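Local coordinates for ribosome-inactivating protein (Lychnis chalcedonica, PDB 2G5X) that is a single-chain plant ribosome-inactivating protein, also called lychnin, with a mixed alpha and beta fold, at residues A[30-35]-A[208-213]; A[204-209]-A[226-231]. One frame throughout, in Å; residues are numbered along the deposited sequence.

From the N terminus the chain makes strand 3-5 and helix 10-25, then enters the loop holding residues 30-35. It goes on through the rest of the mixed sheet and most of the helices to helix 203-210. Interaction 1 brings that early loop against the end of this helix, closing 172 intervening residues. Interaction 2 closes only 16: the chain leaves the helix, passes through a long loop and returns as 226-231 along the helix flank. The two closures cross, because the short loop begins near the point where the long one ends. Both use helix 203-210 and share Glu208 and Gln209. Pro35 O and Leu231 N, 2.8 Å apart and probably hydrogen bonded, join residues 30-35 to 226-231.

Interaction 1 (A[30-35]-A[208-213])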
loop_
_atom_site.group_PDB
_atom_site.type_symbol
_atom_site.label_atom_id
_atom_site.label_comp_id
_atom_site.label_asym_id
_atom_site.label_seq_id
_atom_site.Cartn_x
_atom_site.Cartn_y
_atom_site.Cartn_z
ATOM N N LYS A 30 -20.409 6.988 4.328
ATOM C CA LYS A 30 -19.350 7.741 3.681
ATOM C C LYS A 30 -19.563 9.228 3.951
ATOM O O LYS A 30 -20.640 9.643 4.388
ATOM C CB LYS A 30 -19.364 7.489 2.170
ATOM C CG LYS A 30 -19.093 6.046 1.773
ATOM C CD LYS A 30 -18.988 5.902 0.265
ATOM C CE LYS A 30 -18.619 4.481 -0.128
ATOM N NZ LYS A 30 -18.509 4.337 -1.610
ATOM N N VAL A 31 -18.529 10.019 3.693
ATOM C CA VAL A 31 -18.580 11.467 3.882
ATOM C C VAL A 31 -18.238 12.098 2.534
ATOM O O VAL A 31 -17.181 11.825 1.966
ATOM C CB VAL A 31 -17.565 11.919 4.960
ATOM C CG1 VAL A 31 -17.557 13.437 5.078
ATOM C CG2 VAL A 31 -17.927 11.291 6.298
ATOM N N CYS A 32 -19.139 12.934 2.020
ATOM C CA CYS A 32 -18.940 13.568 0.718
ATOM C C CYS A 32 -18.747 12.458 -0.321
ATOM O O CYS A 32 -18.047 12.635 -1.321
ATOM C CB CYS A 32 -17.710 14.484 0.731
ATOM S SG CYS A 32 -17.748 15.832 1.960
ATOM N N ASN A 33 -19.379 11.315 -0.055
ATOM C CA ASN A 33 -19.317 10.131 -0.911
ATOM C C ASN A 33 -17.905 9.553 -1.002
ATOM O O ASN A 33 -17.488 9.059 -2.050
ATOM C CB ASN A 33 -19.853 10.445 -2.313
ATOM C CG ASN A 33 -20.130 9.192 -3.124
ATOM O OD1 ASN A 33 -20.577 8.179 -2.585
ATOM N ND2 ASN A 33 -19.884 9.258 -4.429
ATOM N N ILE A 34 -17.179 9.625 0.109
ATOM C CA ILE A 34 -15.819 9.099 0.193
ATOM C C ILE A 34 -15.764 8.162 1.401
ATOM O O ILE A 34 -16.242 8.511 2.482
ATOM C CB ILE A 34 -14.784 10.227 0.422
ATOM C CG1 ILE A 34 -14.883 11.279 -0.685
ATOM C CG2 ILE A 34 -13.373 9.632 0.470
ATOM C CD1 ILE A 34 -14.054 12.518 -0.409
ATOM N N PRO A 35 -15.197 6.956 1.238
ATOM C CA PRO A 35 -15.127 6.040 2.383
ATOM C C PRO A 35 -14.201 6.578 3.476
ATOM O O PRO A 35 -13.244 7.297 3.191
ATOM C CB PRO A 35 -14.625 4.738 1.757
ATOM C CG PRO A 35 -13.803 5.208 0.601
ATOM C CD PRO A 35 -14.630 6.337 0.027
ATOM N N GLU A 208 -9.327 16.072 7.767
ATOM C CA GLU A 208 -10.031 16.831 8.800
ATOM C C GLU A 208 -11.026 17.823 8.211
ATOM O O GLU A 208 -12.157 17.945 8.693
ATOM C CB GLU A 208 -9.038 17.594 9.682
ATOM C CG GLU A 208 -8.180 16.720 10.574
ATOM C CD GLU A 208 -7.246 17.528 11.465
ATOM O OE1 GLU A 208 -6.507 16.910 12.260
ATOM O OE2 GLU A 208 -7.253 18.775 11.370
ATOM N N GLN A 209 -10.601 18.532 7.173
ATOM C CA GLN A 209 -11.456 19.522 6.539
ATOM C C GLN A 209 -12.644 18.905 5.816
ATOM O O GLN A 209 -13.735 19.479 5.817
ATOM C CB GLN A 209 -10.637 20.386 5.577
ATOM C CG GLN A 209 -9.594 21.231 6.288
ATOM C CD GLN A 209 -10.182 22.001 7.454
ATOM O OE1 GLN A 209 -11.117 22.784 7.285
ATOM N NE2 GLN A 209 -9.639 21.778 8.647
ATOM N N TYR A 210 -12.439 17.743 5.201
ATOM C CA TYR A 210 -13.523 17.073 4.495
ATOM C C TYR A 210 -14.671 16.724 5.435
ATOM O O TYR A 210 -15.818 16.617 5.006
ATOM C CB TYR A 210 -13.014 15.809 3.795
ATOM C CG TYR A 210 -12.735 16.016 2.324
ATOM C CD1 TYR A 210 -13.779 16.207 1.418
ATOM C CD2 TYR A 210 -11.429 16.050 1.838
ATOM C CE1 TYR A 210 -13.528 16.427 0.062
ATOM C CE2 TYR A 210 -11.167 16.270 0.488
ATOM C CZ TYR A 210 -12.221 16.458 -0.394
ATOM O OH TYR A 210 -11.966 16.681 -1.726
ATOM N N HIS A 211 -14.371 16.547 6.717
ATOM C CA HIS A 211 -15.425 16.238 7.672
ATOM C C HIS A 211 -16.258 17.488 7.972
ATOM O O HIS A 211 -17.360 17.393 8.515
ATOM C CB HIS A 211 -14.838 15.680 8.976
ATOM C CG HIS A 211 -14.515 14.217 8.921
ATOM N ND1 HIS A 211 -13.283 13.735 8.533
ATOM C CD2 HIS A 211 -15.265 13.129 9.220
ATOM C CE1 HIS A 211 -13.286 12.415 8.602
ATOM N NE2 HIS A 211 -14.478 12.022 9.016
ATOM N N LYS A 212 -15.735 18.657 7.604
ATOM C CA LYS A 212 -16.437 19.917 7.848
ATOM C C LYS A 212 -17.050 20.548 6.598
ATOM O O LYS A 212 -17.919 21.419 6.698
ATOM C CB LYS A 212 -15.494 20.929 8.504
ATOM C CG LYS A 212 -14.890 20.463 9.820
ATOM C CD LYS A 212 -14.136 21.588 10.518
ATOM C CE LYS A 212 -13.009 22.137 9.657
ATOM N NZ LYS A 212 -12.308 23.282 10.308
ATOM N N SER A 213 -16.594 20.120 5.424
ATOM C CA SER A 213 -17.107 20.654 4.163
ATOM C C SER A 213 -16.683 19.777 2.990
ATOM O O SER A 213 -15.594 19.203 3.001
ATOM C CB SER A 213 -16.588 22.081 3.944
ATOM O OG SER A 213 -17.000 22.591 2.685
#
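The carbonyl oxygen of Tyr210 is touched by two side chains of the 30-35 loop. Val31 CG1 lies 3.6 Å from Tyr210 O. Cys32 SG lies 3.7 Å from the same oxygen. Both are packing contacts.

Two side chains meet the Tyr210 ring from different directions. Ile34 lays its terminal methyl over one face, with CD1 4.3 Å from the centroid of the Tyr210 ring and displaced toward the rim. This is a CH-pi contact, made 22° off the ring normal. An extended chi2 (171°) carries CD1 that far, and the two side chains cross at about a right angle. Cys32 approaches at the ring edge instead: its SG is 4.0 Å from Tyr210 CD1, a sulfur-aromatic contact near the ring plane. The other Val31 branch turns to His211, where CG2 approaches CD2 of the ring obliquely at 4.4 Å. The His211 side chain leaves its backbone away from the loop, but the ring turns back. A hydrogen bond from ND1 to Ser207 O holds it.

A type I' turn from Val31 to Ile34 presents these groups together. Val31 and Ile34 bond to each other twice: Ile34 N to Val31 O at 2.9 Å and Val31 N to Ile34 O at 3.0 Å. The disulfide Cys32-Cys214 makes the join covalent just beyond residues 208-213.

The contact lies near the surface, between the loop that links helix 10-25 to strand 45-51 and the C-terminal end of helix 203-210. Lys30 adds a salt bridge back to Glu22 on helix 10-25.

Interaction 2 (A[204-209]-A[226-231]); sequences SKISEQ and MKLGLL
Residues 226-231 pass the flank of helix 203-210 without regular structure, with CA atoms 6.6 Å apart between Ile206 and Met226 and 5.4 Å apart between Ser207 and Leu231. Ile206 is the main apolar group on the helix side. Its CG2 methyl sits 3.6 Å from Leu228 CD1 and also touches Leu228 CG. With CG2 anti to the backbone N, this branch faces the passing chain, and CG1 is left to run toward Met226. There Ile206 CD1 packs on Met226 CG at 4.0 Å. Ile206 CG2 also lies 3.6 Å from Met226 O, a backbone oxygen that has a weak hydrogen bond with Tyr210 OH. The sulfur end of Met226 then leads away from the helix.

Leu228 points at the helix. Its CD1 reaches beyond Ile206 to the next residue and comes within 3.8 Å of Ser207 N, so one methyl packs against both side chain and backbone. Trp203 and Tyr210 also touch Leu228 from the same helix.

Ser207 was modelled in two conformers. In one of them OG bonds to Leu232 N and lies 3.5 Å from Leu231 CB, so this contact is tentative. A second polar tie runs from Trp203 NE1 to Leu230 O.

All five touching residues are buried. Backbone bonds tie the segment to its surroundings, Gly229 to Arg173 at the end of helix 154-173 and Leu231 to Pro35 and Thr37. Such packing of the last helix against the C-terminal tail is consistent with the small C-terminal region of the ribosome-inactivating protein fold.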
loop_
_atom_site.group_PDB
_atom_site.type_symbol
_atom_site.label_atom_id
_atom_site.label_comp_id
_atom_site.label_asym_id
_atom_site.label_seq_id
_atom_site.Cartn_x
_atom_site.Cartn_y
_atom_site.Cartn_z
ATOM N N SER A 204 -3.899 13.516 6.830
ATOM C CA SER A 204 -4.740 13.774 7.998
ATOM C C SER A 204 -5.325 15.187 8.027
ATOM O O SER A 204 -6.513 15.369 8.311
ATOM C CB SER A 204 -3.945 13.525 9.285
ATOM O OG SER A 204 -4.739 13.794 10.429
ATOM N N LYS A 205 -4.501 16.187 7.734
ATOM C CA LYS A 205 -4.972 17.569 7.754
ATOM C C LYS A 205 -6.044 17.851 6.708
ATOM O O LYS A 205 -6.977 18.615 6.957
ATOM C CB LYS A 205 -3.795 18.534 7.592
ATOM C CG LYS A 205 -2.892 18.574 8.821
ATOM C CD LYS A 205 -1.748 19.554 8.658
ATOM C CE LYS A 205 -0.877 19.583 9.908
ATOM N NZ LYS A 205 -1.652 20.011 11.108
ATOM N N ILE A 206 -5.916 17.231 5.540
ATOM C CA ILE A 206 -6.896 17.414 4.476
ATOM C C ILE A 206 -8.166 16.664 4.860
ATOM O O ILE A 206 -9.276 17.175 4.695
ATOM C CB ILE A 206 -6.358 16.880 3.132
ATOM C CG1 ILE A 206 -5.160 17.725 2.691
ATOM C CG2 ILE A 206 -7.461 16.908 2.071
ATOM C CD1 ILE A 206 -4.367 17.129 1.536
ATOM N N SER A 207 -7.998 15.455 5.385
ATOM C CA SER A 207 -9.140 14.648 5.804
ATOM C C SER A 207 -9.986 15.408 6.822
ATOM O O SER A 207 -11.212 15.389 6.753
ATOM C CB SER A 207 -8.676 13.328 6.424
ATOM O OG SER A 207 -9.763 12.447 6.648
ATOM N N GLU A 208 -9.327 16.072 7.767
ATOM C CA GLU A 208 -10.031 16.831 8.800
ATOM C C GLU A 208 -11.026 17.823 8.211
ATOM O O GLU A 208 -12.157 17.945 8.693
ATOM C CB GLU A 208 -9.038 17.594 9.682
ATOM C CG GLU A 208 -8.180 16.720 10.574
ATOM C CD GLU A 208 -7.246 17.528 11.465
ATOM O OE1 GLU A 208 -6.507 16.910 12.260
ATOM O OE2 GLU A 208 -7.253 18.775 11.370
ATOM N N GLN A 209 -10.601 18.532 7.173
ATOM C CA GLN A 209 -11.456 19.522 6.539
ATOM C C GLN A 209 -12.644 18.905 5.816
ATOM O O GLN A 209 -13.735 19.479 5.817
ATOM C CB GLN A 209 -10.637 20.386 5.577
ATOM C CG GLN A 209 -9.594 21.231 6.288
ATOM C CD GLN A 209 -10.182 22.001 7.454
ATOM O OE1 GLN A 209 -11.117 22.784 7.285
ATOM N NE2 GLN A 209 -9.639 21.778 8.647
ATOM N N MET A 226 -6.152 17.967 -3.346
ATOM C CA MET A 226 -6.829 17.572 -2.115
ATOM C C MET A 226 -8.000 16.606 -2.287
ATOM O O MET A 226 -8.599 16.185 -1.298
ATOM C CB MET A 226 -7.313 18.816 -1.358
ATOM C CG MET A 226 -6.189 19.720 -0.869
ATOM S SD MET A 226 -6.772 21.010 0.257
ATOM C CE MET A 226 -7.473 22.173 -0.908
ATOM N N LYS A 227 -8.327 16.251 -3.526
ATOM C CA LYS A 227 -9.435 15.332 -3.784
ATOM C C LYS A 227 -9.089 13.941 -3.247
ATOM O O LYS A 227 -8.384 13.165 -3.898
ATOM C CB LYS A 227 -9.711 15.252 -5.289
ATOM C CG LYS A 227 -11.169 15.011 -5.655
ATOM C CD LYS A 227 -11.921 16.329 -5.806
ATOM C CE LYS A 227 -13.423 16.108 -5.903
ATOM N NZ LYS A 227 -14.167 17.389 -6.064
ATOM N N LEU A 228 -9.593 13.617 -2.062
ATOM C CA LEU A 228 -9.288 12.326 -1.450
ATOM C C LEU A 228 -10.160 11.162 -1.911
ATOM O O LEU A 228 -11.335 11.338 -2.237
ATOM C CB LEU A 228 -9.364 12.446 0.073
ATOM C CG LEU A 228 -8.462 13.522 0.680
ATOM C CD1 LEU A 228 -8.593 13.501 2.191
ATOM C CD2 LEU A 228 -7.014 13.287 0.268
ATOM N N GLY A 229 -9.556 9.976 -1.949
ATOM C CA GLY A 229 -10.268 8.770 -2.334
ATOM C C GLY A 229 -10.611 7.949 -1.101
ATOM O O GLY A 229 -11.405 7.012 -1.164
ATOM N N LEU A 230 -9.999 8.306 0.025
ATOM C CA LEU A 230 -10.226 7.631 1.299
ATOM C C LEU A 230 -9.964 8.652 2.399
ATOM O O LEU A 230 -8.943 9.339 2.379
ATOM C CB LEU A 230 -9.262 6.442 1.462
ATOM C CG LEU A 230 -9.294 5.691 2.802
ATOM C CD1 LEU A 230 -10.621 4.953 2.949
ATOM C CD2 LEU A 230 -8.135 4.696 2.875
ATOM N N LEU A 231 -10.885 8.766 3.349
ATOM C CA LEU A 231 -10.706 9.714 4.440
ATOM C C LEU A 231 -10.262 9.004 5.702
ATOM O O LEU A 231 -10.590 7.842 5.924
ATOM C CB LEU A 231 -12.010 10.464 4.750
ATOM C CG LEU A 231 -12.682 11.314 3.671
ATOM C CD1 LEU A 231 -13.839 12.078 4.298
ATOM C CD2 LEU A 231 -11.687 12.287 3.069
#